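Side-chain contact in PROTEIN (hypothetical protein EF0366) (PDB 1VPY), which is of unknown function but belongs to the DUF72 family and folds as a TIM-type alpha/beta barrel: residues A[228-231]-A[232-235]. Sequence-based numbering, arbitrary orientation.
Sequences HYNT and QEIA. With ZN (zinc ion), chain B.
From Asn230 onward the chain turns from an extended loop into helix 231-245, and the first helical bonds run from Ile234 N to Asn230 O (2.9 Å) and from Ala235 N to Thr231 O. Asn230 is the N-cap. Its CG sits between the backbone N and the carbonyl carbon (chi1 61°), which swings Asn230 OD1 over the first turn to accept from Glu233 N at 2.7 Å, the donor lying nearly on the line of the side-chain C=O. Glu233 answers in the other direction: its chain runs out straight past CG and reaches back so that Glu233 OE1 takes the Asn230 N-H at 3.0 Å from N, on the anti side of the carboxylate and 20° out of its plane. The two reciprocal bonds make a capping box, here at the start of the helix that follows strand 201-205, the seventh of the barrel. Amide and carboxylate stack with their planes 29° apart. Both carboxylate oxygens are held, OE1 by Asn230 N and OE2 by Tyr227 OH. Glu233 OE1 also lies at the edge of the Tyr229 ring, 3.6 Å from Tyr229 CD1. Beside the box, Ile234 CD1 packs on Tyr229 CB at 3.7 Å, and Tyr229 OH is hydrogen-bonded to Asp180 OD2 and Gly207 N. Just before Tyr229, His228 binds a zinc ion through NE2 (2.3 Å), with ND1 hydrogen-bonded to Asp262 OD1.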
loop_
_atom_site.group_PDB
_atom_site.type_symbol
_atom_site.label_atom_id
_atom_site.label_comp_id
_atom_site.label_asym_id
_atom_site.label_seq_id
_atom_site.Cartn_x
_atom_site.Cartn_y
_atom_site.Cartn_z
ATOM N N HIS A 228 -13.016 -5.517 13.347
ATOM C CA HIS A 228 -12.012 -5.439 14.403
ATOM C C HIS A 228 -11.361 -6.817 14.523
ATOM O O HIS A 228 -12.003 -7.774 14.942
ATOM C CB HIS A 228 -12.672 -5.008 15.727
ATOM C CG HIS A 228 -11.740 -4.952 16.903
ATOM N ND1 HIS A 228 -11.279 -3.764 17.432
ATOM C CD2 HIS A 228 -11.212 -5.934 17.675
ATOM C CE1 HIS A 228 -10.494 -4.018 18.466
ATOM N NE2 HIS A 228 -10.437 -5.327 18.635
ATOM N N TYR A 229 -10.094 -6.910 14.128
ATOM C CA TYR A 229 -9.327 -8.152 14.230
ATOM C C TYR A 229 -9.190 -8.600 15.672
ATOM O O TYR A 229 -8.977 -7.780 16.567
ATOM C CB TYR A 229 -7.927 -7.965 13.653
ATOM C CG TYR A 229 -7.835 -7.930 12.146
ATOM C CD1 TYR A 229 -8.015 -9.080 11.395
ATOM C CD2 TYR A 229 -7.523 -6.746 11.475
ATOM C CE1 TYR A 229 -7.911 -9.056 10.011
ATOM C CE2 TYR A 229 -7.417 -6.709 10.086
ATOM C CZ TYR A 229 -7.609 -7.871 9.361
ATOM O OH TYR A 229 -7.497 -7.856 7.984
ATOM N N ASN A 230 -9.309 -9.904 15.891
ATOM C CA ASN A 230 -9.238 -10.463 17.242
ATOM C C ASN A 230 -7.828 -10.918 17.573
ATOM O O ASN A 230 -6.931 -10.822 16.737
ATOM C CB ASN A 230 -10.253 -11.605 17.441
ATOM C CG ASN A 230 -10.026 -12.782 16.494
ATOM O OD1 ASN A 230 -8.893 -13.127 16.155
ATOM N ND2 ASN A 230 -11.115 -13.411 16.074
ATOM N N THR A 231 -7.647 -11.424 18.789
ATOM C CA THR A 231 -6.338 -11.829 19.287
ATOM C C THR A 231 -5.721 -12.941 18.428
ATOM O O THR A 231 -4.531 -12.886 18.104
ATOM C CB THR A 231 -6.419 -12.225 20.780
ATOM O OG1 THR A 231 -7.148 -11.218 21.487
ATOM C CG2 THR A 231 -5.029 -12.339 21.405
ATOM N N GLN A 232 -6.534 -13.923 18.039
ATOM C CA GLN A 232 -6.067 -15.013 17.182
ATOM C C GLN A 232 -5.683 -14.540 15.781
ATOM O O GLN A 232 -4.687 -14.998 15.217
ATOM C CB GLN A 232 -7.097 -16.146 17.107
ATOM C CG GLN A 232 -6.601 -17.404 16.386
ATOM C CD GLN A 232 -5.440 -18.083 17.099
ATOM O OE1 GLN A 232 -4.289 -18.005 16.663
ATOM N NE2 GLN A 232 -5.739 -18.748 18.207
ATOM N N GLU A 233 -6.461 -13.625 15.218
ATOM C CA GLU A 233 -6.142 -13.086 13.900
ATOM C C GLU A 233 -4.860 -12.264 13.925
ATOM O O GLU A 233 -3.998 -12.430 13.051
ATOM C CB GLU A 233 -7.314 -12.295 13.330
ATOM C CG GLU A 233 -8.504 -13.185 13.010
ATOM C CD GLU A 233 -9.786 -12.421 12.763
ATOM O OE1 GLU A 233 -9.982 -11.324 13.340
ATOM O OE2 GLU A 233 -10.612 -12.942 11.989
ATOM N N ILE A 234 -4.714 -11.405 14.932
ATOM C CA ILE A 234 -3.470 -10.641 15.096
ATOM C C ILE A 234 -2.278 -11.584 15.264
ATOM O O ILE A 234 -1.179 -11.271 14.815
ATOM C CB ILE A 234 -3.524 -9.638 16.284
ATOM C CG1 ILE A 234 -4.632 -8.596 16.086
ATOM C CG2 ILE A 234 -2.173 -8.956 16.495
ATOM C CD1 ILE A 234 -4.445 -7.704 14.890
ATOM N N ALA A 235 -2.505 -12.736 15.896
ATOM C CA ALA A 235 -1.459 -13.733 16.080
ATOM C C ALA A 235 -1.059 -14.384 14.759
ATOM O O ALA A 235 0.133 -14.548 14.490
ATOM C CB ALA A 235 -1.890 -14.791 17.090
HETATM ZN ZN ZN B . -9.216 -6.405 20.296
#